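Local coordinates for flavin prenyltransferase UbiX (Aquifex aeolicus, PDB 2EJB), which probably prenylates reduced FMN, joining a dimethylallyl group from dimethylallyl phosphate to the flavin to make the cofactor used by UbiD decarboxylases, at residues A[84-89]-A[120-125]; A[152-157]-A[166-171]. All blocks are in the same frame, centred on the assembly; numbering follows the deposited sequence.

Overall arrangement
Interaction 1 belongs to the core: two strands of the parallel sheet, 84-89 and 120-125, joined by backbone hydrogen bonds and by apolar side chains on both faces, one of them a tyrosine. Interaction 2, about 16 Å away between centres, is partly buried and lies at the dimer interface, where the loop 152-157 folds over helix 162-176 and one phenylalanine ring makes most of the contact without any hydrogen bond between the segments. The two meet where Leu124 CD1 packs 3.5 Å from Val169 CG1; there helix 162-176, against which the loop packs, also touches the sheet. Branched aliphatic residues suit the first contact, aromatic rings and proline the second, near the predicted dimethylallyl phosphate site.

Interaction 1. Residues A[84-89]-A[120-125]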
ATOM      1  N   GLY A  84      22.283   5.718  -1.441  1.00 41.22           N
ATOM      2  CA  GLY A  84      21.048   5.543  -0.696  1.00 35.36           C
ATOM      3  C   GLY A  84      20.937   4.196  -0.010  1.00 39.99           C
ATOM      4  O   GLY A  84      21.732   3.281  -0.249  1.00 39.77           O
ATOM      5  N   VAL A  85      19.945   4.075   0.860  1.00 37.53           N
ATOM      6  CA  VAL A  85      19.721   2.833   1.577  1.00 35.31           C
ATOM      7  C   VAL A  85      18.302   2.351   1.372  1.00 33.20           C
ATOM      8  O   VAL A  85      17.346   3.085   1.635  1.00 35.28           O
ATOM      9  CB  VAL A  85      19.949   2.997   3.087  1.00 35.77           C
ATOM     10  CG1 VAL A  85      19.529   1.723   3.816  1.00 34.91           C
ATOM     11  CG2 VAL A  85      21.412   3.297   3.356  1.00 39.76           C
ATOM     12  N   TYR A  86      18.174   1.117   0.900  1.00 27.04           N
ATOM     13  CA  TYR A  86      16.872   0.498   0.680  1.00 33.80           C
ATOM     14  C   TYR A  86      16.602  -0.544   1.750  1.00 33.16           C
ATOM     15  O   TYR A  86      17.505  -1.279   2.158  1.00 29.93           O
ATOM     16  CB  TYR A  86      16.805  -0.215  -0.676  1.00 28.47           C
ATOM     17  CG  TYR A  86      16.707   0.690  -1.882  1.00 38.43           C
ATOM     18  CD1 TYR A  86      17.754   0.771  -2.802  1.00 34.59           C
ATOM     19  CD2 TYR A  86      15.560   1.444  -2.121  1.00 32.40           C
ATOM     20  CE1 TYR A  86      17.659   1.581  -3.931  1.00 35.36           C
ATOM     21  CE2 TYR A  86      15.456   2.256  -3.246  1.00 35.95           C
ATOM     22  CZ  TYR A  86      16.508   2.318  -4.146  1.00 34.21           C
ATOM     23  OH  TYR A  86      16.412   3.111  -5.265  1.00 29.45           O
ATOM     24  N   VAL A  87      15.356  -0.592   2.202  1.00 32.22           N
ATOM     25  CA  VAL A  87      14.905  -1.577   3.177  1.00 32.23           C
ATOM     26  C   VAL A  87      13.663  -2.112   2.473  1.00 36.27           C
ATOM     27  O   VAL A  87      12.544  -1.625   2.671  1.00 31.37           O
ATOM     28  CB  VAL A  87      14.528  -0.933   4.532  1.00 38.07           C
ATOM     29  CG1 VAL A  87      13.998  -1.995   5.480  1.00 30.61           C
ATOM     30  CG2 VAL A  87      15.755  -0.263   5.147  1.00 35.60           C
ATOM     31  N   VAL A  88      13.898  -3.105   1.619  1.00 34.79           N
ATOM     32  CA  VAL A  88      12.864  -3.711   0.794  1.00 35.43           C
ATOM     33  C   VAL A  88      12.847  -5.240   0.861  1.00 40.26           C
ATOM     34  O   VAL A  88      13.781  -5.901   0.404  1.00 33.30           O
ATOM     35  CB  VAL A  88      13.068  -3.303  -0.688  1.00 32.31           C
ATOM     36  CG1 VAL A  88      11.984  -3.919  -1.559  1.00 24.63           C
ATOM     37  CG2 VAL A  88      13.086  -1.779  -0.817  1.00 30.99           C
ATOM     38  N   PRO A  89      11.795  -5.818   1.459  1.00 39.23           N
ATOM     39  CA  PRO A  89      10.671  -5.079   2.041  1.00 39.22           C
ATOM     40  C   PRO A  89      10.997  -4.717   3.484  1.00 33.20           C
ATOM     41  O   PRO A  89      11.866  -5.328   4.098  1.00 33.38           O
ATOM     42  CB  PRO A  89       9.524  -6.076   1.950  1.00 36.98           C
ATOM     43  CG  PRO A  89      10.217  -7.375   2.224  1.00 43.25           C
ATOM     44  CD  PRO A  89      11.493  -7.261   1.392  1.00 42.78           C
ATOM     45  N   PRO A 120      20.031   9.118   1.908  1.00 33.31           N
ATOM     46  CA  PRO A 120      18.695   8.715   1.465  1.00 33.48           C
ATOM     47  C   PRO A 120      18.289   7.348   2.018  1.00 39.04           C
ATOM     48  O   PRO A 120      19.045   6.376   1.926  1.00 35.73           O
ATOM     49  CB  PRO A 120      18.825   8.723  -0.056  1.00 39.61           C
ATOM     50  CG  PRO A 120      19.797   9.868  -0.291  1.00 37.93           C
ATOM     51  CD  PRO A 120      20.841   9.613   0.777  1.00 34.98           C
ATOM     52  N   LEU A 121      17.098   7.291   2.606  1.00 33.65           N
ATOM     53  CA  LEU A 121      16.563   6.058   3.182  1.00 36.42           C
ATOM     54  C   LEU A 121      15.204   5.773   2.544  1.00 31.87           C
ATOM     55  O   LEU A 121      14.288   6.599   2.618  1.00 30.97           O
ATOM     56  CB  LEU A 121      16.402   6.204   4.698  1.00 29.24           C
ATOM     57  CG  LEU A 121      15.766   5.005   5.416  1.00 31.48           C
ATOM     58  CD1 LEU A 121      16.673   3.771   5.300  1.00 26.53           C
ATOM     59  CD2 LEU A 121      15.526   5.354   6.870  1.00 27.33           C
ATOM     60  N   VAL A 122      15.072   4.605   1.921  1.00 36.81           N
ATOM     61  CA  VAL A 122      13.824   4.241   1.253  1.00 33.74           C
ATOM     62  C   VAL A 122      13.248   2.930   1.793  1.00 34.09           C
ATOM     63  O   VAL A 122      13.924   1.903   1.809  1.00 35.20           O
ATOM     64  CB  VAL A 122      14.046   4.114  -0.268  1.00 34.03           C
ATOM     65  CG1 VAL A 122      12.715   3.996  -0.985  1.00 29.09           C
ATOM     66  CG2 VAL A 122      14.824   5.324  -0.782  1.00 36.61           C
ATOM     67  N   LEU A 123      11.991   2.973   2.221  1.00 28.99           N
ATOM     68  CA  LEU A 123      11.320   1.796   2.777  1.00 27.26           C
ATOM     69  C   LEU A 123      10.113   1.364   1.944  1.00 31.75           C
ATOM     70  O   LEU A 123       9.347   2.202   1.458  1.00 32.41           O
ATOM     71  CB  LEU A 123      10.857   2.091   4.210  1.00 28.71           C
ATOM     72  CG  LEU A 123      11.816   2.072   5.412  1.00 41.98           C
ATOM     73  CD1 LEU A 123      13.230   2.425   5.016  1.00 38.03           C
ATOM     74  CD2 LEU A 123      11.277   3.022   6.489  1.00 37.43           C
ATOM     75  N   LEU A 124       9.959   0.053   1.764  1.00 31.73           N
ATOM     76  CA  LEU A 124       8.817  -0.472   1.025  1.00 30.25           C
ATOM     77  C   LEU A 124       7.970  -1.178   2.062  1.00 33.63           C
ATOM     78  O   LEU A 124       8.350  -2.234   2.561  1.00 33.78           O
ATOM     79  CB  LEU A 124       9.231  -1.472  -0.069  1.00 32.40           C
ATOM     80  CG  LEU A 124       8.021  -1.909  -0.917  1.00 36.99           C
ATOM     81  CD1 LEU A 124       7.642  -0.766  -1.845  1.00 38.77           C
ATOM     82  CD2 LEU A 124       8.346  -3.159  -1.732  1.00 40.20           C
ATOM     83  N   VAL A 125       6.835  -0.582   2.405  1.00 33.96           N
ATOM     84  CA  VAL A 125       5.953  -1.162   3.408  1.00 32.13           C
ATOM     85  C   VAL A 125       4.823  -1.953   2.766  1.00 38.24           C
ATOM     86  O   VAL A 125       4.215  -1.524   1.787  1.00 36.32           O
ATOM     87  CB  VAL A 125       5.363  -0.069   4.324  1.00 30.27           C
ATOM     88  CG1 VAL A 125       4.422  -0.703   5.335  1.00 29.79           C
ATOM     89  CG2 VAL A 125       6.497   0.672   5.044  1.00 29.05           C
TER
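Val85 and Val87 pair with Leu121 and Leu123 in a parallel strand contact inside the sheet, between strand 3-8 on one side and strand 147-150 on the other, the two strand axes 4.8 Å apart and inclined by 16°. Four alternating backbone hydrogen bonds join them; the longest, 3.2 Å from Leu124 N to Val87 O, comes just before the chain turns a corner at Val88 and Pro89.

Beta-branched valines suit the extended backbone. On the face of Tyr86, its CD2 lies 3.6 Å from Val122 CB, the two side chains side by side, while the hydroxyl leaves the sheet to bond Leu173 O on helix 162-176. On the other face Leu123 CG stands anti to its carbonyl carbon (chi1 -78°), alongside Val87, and an unusual chi2 of 29° turns CD1 onto Val87 CB at 3.6 Å. Leu121 CD1 reaches Val85 CG1 at 3.8 Å. At the corner, Val88 CG1 meets Leu124 CD2 at 3.7 Å.

Pro89 follows a cis peptide bond and its carbonyl accepts a hydrogen bond from Thr9. Helices cover the Tyr86 face, as in the Rossmann-like flavoprotein fold of the UbiX family, whose predicted FMN-binding residues Ala11 and Thr94 lie close by.

Interaction 2. Residues A[152-157]-A[166-171]; sequences SPAFYH and INFVVG
Phe168 extends from its helix with CG anti to the backbone N (chi1 170°), which sends the ring out to the loop 152-157, while Tyr156 and His157 both place CG anti to their carbonyl carbons and bring their rings to its CD1-CE1 side, with Pro153 on the CD2-CE2 side. The loop thereby encloses much of the ring's outline.

Over one face lies the peptide of the loop: Ala154 N stands 3.4 Å from Phe168 CE2, above the plane and offset toward the rim. Pro153 CA approaches obliquely, 3.5 Å from Phe168 CD2, and the methyl of Ala154 reaches Phe168 CZ at 3.7 Å. A small side chain suits position 154, because the ring can then lie close against the backbone.

Tyr156 CD1 is 4.0 Å from Phe168 CE1, which lies at the edge of the tyrosine ring near its plane. His157 CD2 comes to the edge of the phenylalanine ring, 3.9 Å from Phe168 CD1, and the two side chains cross at about a right angle. The next residue, Val169, adds a smaller contact, its CG2 packing against Pro153 CB at 4.0 Å; the rigid pyrrolidine gives this methyl a compact apolar surface.

Tyr156 is predicted to bind dimethylallyl phosphate, as is Lys172 beside Phe168, so the packing probably helps to shape that site. The second subunit closes over the loop: its Arg126, predicted to bind FMN, donates a hydrogen bond to Ser152 O and packs on Tyr156 and Phe168, and the Ser152 hydroxyls of the two subunits are hydrogen-bonded to each other. Within the chain, the loop leads from strand 147-150 into helix 162-176, which it folds back upon, and Ile166, Val169 and Val170 of that helix pack on helix 14-26.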
ATOM      1  N   SER A 152       2.117  -1.016  -3.283  1.00 34.53           N
ATOM      2  CA  SER A 152       0.793  -0.919  -3.898  1.00 33.82           C
ATOM      3  C   SER A 152       0.927  -0.729  -5.404  1.00 38.56           C
ATOM      4  O   SER A 152       0.899   0.404  -5.902  1.00 38.64           O
ATOM      5  CB  SER A 152       0.018   0.269  -3.302  1.00 40.43           C
ATOM      6  OG  SER A 152      -0.069   0.176  -1.887  1.00 45.95           O
ATOM      7  N   PRO A 153       1.076  -1.832  -6.156  1.00 37.63           N
ATOM      8  CA  PRO A 153       1.210  -1.679  -7.605  1.00 43.10           C
ATOM      9  C   PRO A 153      -0.021  -1.035  -8.221  1.00 42.88           C
ATOM     10  O   PRO A 153      -1.126  -1.160  -7.699  1.00 44.16           O
ATOM     11  CB  PRO A 153       1.432  -3.112  -8.084  1.00 45.39           C
ATOM     12  CG  PRO A 153       0.697  -3.918  -7.067  1.00 45.87           C
ATOM     13  CD  PRO A 153       1.085  -3.255  -5.780  1.00 34.70           C
ATOM     14  N   ALA A 154       0.176  -0.331  -9.323  1.00 42.80           N
ATOM     15  CA  ALA A 154      -0.934   0.313 -10.000  1.00 44.72           C
ATOM     16  C   ALA A 154      -1.212  -0.411 -11.313  1.00 49.15           C
ATOM     17  O   ALA A 154      -0.455  -1.291 -11.710  1.00 46.38           O
ATOM     18  CB  ALA A 154      -0.605   1.749 -10.260  1.00 38.22           C
ATOM     19  N   PHE A 155      -2.300  -0.039 -11.980  1.00 52.60           N
ATOM     20  CA  PHE A 155      -2.666  -0.661 -13.243  1.00 50.62           C
ATOM     21  C   PHE A 155      -2.528   0.300 -14.421  1.00 51.30           C
ATOM     22  O   PHE A 155      -3.145   0.092 -15.462  1.00 50.05           O
ATOM     23  CB  PHE A 155      -4.106  -1.188 -13.178  1.00 49.09           C
ATOM     24  CG  PHE A 155      -4.321  -2.259 -12.139  1.00 49.19           C
ATOM     25  CD1 PHE A 155      -4.317  -1.947 -10.780  1.00 47.23           C
ATOM     26  CD2 PHE A 155      -4.515  -3.583 -12.519  1.00 39.59           C
ATOM     27  CE1 PHE A 155      -4.503  -2.941  -9.817  1.00 47.43           C
ATOM     28  CE2 PHE A 155      -4.702  -4.586 -11.565  1.00 44.32           C
ATOM     29  CZ  PHE A 155      -4.697  -4.265 -10.210  1.00 44.71           C
ATOM     30  N   TYR A 156      -1.722   1.347 -14.262  1.00 56.96           N
ATOM     31  CA  TYR A 156      -1.527   2.315 -15.336  1.00 61.95           C
ATOM     32  C   TYR A 156      -1.085   1.608 -16.609  1.00 62.48           C
ATOM     33  O   TYR A 156      -1.709   1.740 -17.658  1.00 63.69           O
ATOM     34  CB  TYR A 156      -0.438   3.341 -14.987  1.00 69.56           C
ATOM     35  CG  TYR A 156      -0.633   4.151 -13.726  1.00 78.32           C
ATOM     36  CD1 TYR A 156       0.054   3.824 -12.564  1.00 81.87           C
ATOM     37  CD2 TYR A 156      -1.478   5.263 -13.700  1.00 80.39           C
ATOM     38  CE1 TYR A 156      -0.085   4.585 -11.398  1.00 83.90           C
ATOM     39  CE2 TYR A 156      -1.627   6.026 -12.544  1.00 82.73           C
ATOM     40  CZ  TYR A 156      -0.929   5.681 -11.397  1.00 83.87           C
ATOM     41  OH  TYR A 156      -1.069   6.430 -10.250  1.00 88.62           O
ATOM     42  N   HIS A 157       0.009   0.861 -16.493  1.00 62.17           N
ATOM     43  CA  HIS A 157       0.609   0.143 -17.614  1.00 63.28           C
ATOM     44  C   HIS A 157      -0.096  -1.154 -18.007  1.00 60.87           C
ATOM     45  O   HIS A 157       0.485  -1.986 -18.698  1.00 60.31           O
ATOM     46  CB  HIS A 157       2.072  -0.168 -17.293  1.00 65.84           C
ATOM     47  CG  HIS A 157       2.823   0.984 -16.699  1.00 69.59           C
ATOM     48  ND1 HIS A 157       2.876   2.226 -17.300  1.00 71.49           N
ATOM     49  CD2 HIS A 157       3.569   1.079 -15.575  1.00 69.56           C
ATOM     50  CE1 HIS A 157       3.621   3.033 -16.567  1.00 73.87           C
ATOM     51  NE2 HIS A 157       4.056   2.363 -15.515  1.00 70.01           N
ATOM     52  N   ILE A 166       5.467  -6.439  -9.907  1.00 42.57           N
ATOM     53  CA  ILE A 166       6.707  -6.395  -9.143  1.00 40.16           C
ATOM     54  C   ILE A 166       7.641  -5.353  -9.759  1.00 44.74           C
ATOM     55  O   ILE A 166       8.267  -4.565  -9.053  1.00 41.02           O
ATOM     56  CB  ILE A 166       7.421  -7.758  -9.159  1.00 41.68           C
ATOM     57  CG1 ILE A 166       6.527  -8.823  -8.519  1.00 43.85           C
ATOM     58  CG2 ILE A 166       8.744  -7.659  -8.418  1.00 44.70           C
ATOM     59  CD1 ILE A 166       7.107 -10.223  -8.568  1.00 44.90           C
ATOM     60  N   ASN A 167       7.730  -5.353 -11.086  1.00 41.30           N
ATOM     61  CA  ASN A 167       8.583  -4.406 -11.790  1.00 44.39           C
ATOM     62  C   ASN A 167       8.097  -2.981 -11.587  1.00 40.15           C
ATOM     63  O   ASN A 167       8.899  -2.049 -11.519  1.00 41.43           O
ATOM     64  CB  ASN A 167       8.629  -4.746 -13.283  1.00 46.81           C
ATOM     65  CG  ASN A 167       9.555  -5.910 -13.587  1.00 51.11           C
ATOM     66  OD1 ASN A 167       9.795  -6.766 -12.737  1.00 51.70           O
ATOM     67  ND2 ASN A 167      10.070  -5.952 -14.808  1.00 58.08           N
ATOM     68  N   PHE A 168       6.781  -2.809 -11.502  1.00 35.91           N
ATOM     69  CA  PHE A 168       6.214  -1.480 -11.287  1.00 39.54           C
ATOM     70  C   PHE A 168       6.728  -0.923  -9.965  1.00 37.11           C
ATOM     71  O   PHE A 168       7.264   0.184  -9.905  1.00 39.82           O
ATOM     72  CB  PHE A 168       4.685  -1.529 -11.237  1.00 41.26           C
ATOM     73  CG  PHE A 168       4.062  -0.239 -10.776  1.00 46.74           C
ATOM     74  CD1 PHE A 168       3.916   0.834 -11.651  1.00 44.51           C
ATOM     75  CD2 PHE A 168       3.688  -0.070  -9.446  1.00 38.19           C
ATOM     76  CE1 PHE A 168       3.413   2.062 -11.205  1.00 46.95           C
ATOM     77  CE2 PHE A 168       3.186   1.152  -8.990  1.00 48.54           C
ATOM     78  CZ  PHE A 168       3.050   2.220  -9.873  1.00 48.34           C
ATOM     79  N   VAL A 169       6.562  -1.703  -8.903  1.00 34.86           N
ATOM     80  CA  VAL A 169       7.002  -1.285  -7.581  1.00 37.90           C
ATOM     81  C   VAL A 169       8.519  -1.063  -7.553  1.00 42.71           C
ATOM     82  O   VAL A 169       8.998  -0.085  -6.974  1.00 37.81           O
ATOM     83  CB  VAL A 169       6.605  -2.325  -6.522  1.00 38.55           C
ATOM     84  CG1 VAL A 169       7.065  -1.871  -5.146  1.00 41.47           C
ATOM     85  CG2 VAL A 169       5.088  -2.516  -6.539  1.00 31.90           C
ATOM     86  N   VAL A 170       9.267  -1.966  -8.183  1.00 40.09           N
ATOM     87  CA  VAL A 170      10.721  -1.842  -8.234  1.00 38.75           C
ATOM     88  C   VAL A 170      11.110  -0.563  -8.975  1.00 34.63           C
ATOM     89  O   VAL A 170      12.069   0.111  -8.606  1.00 40.37           O
ATOM     90  CB  VAL A 170      11.366  -3.057  -8.939  1.00 37.95           C
ATOM     91  CG1 VAL A 170      12.874  -2.872  -9.037  1.00 43.18           C
ATOM     92  CG2 VAL A 170      11.057  -4.322  -8.162  1.00 38.46           C
ATOM     93  N   GLY A 171      10.357  -0.233 -10.018  1.00 34.59           N
ATOM     94  CA  GLY A 171      10.639   0.971 -10.778  1.00 37.58           C
ATOM     95  C   GLY A 171      10.385   2.212  -9.939  1.00 37.90           C
ATOM     96  O   GLY A 171      11.092   3.217 -10.059  1.00 36.90           O
TER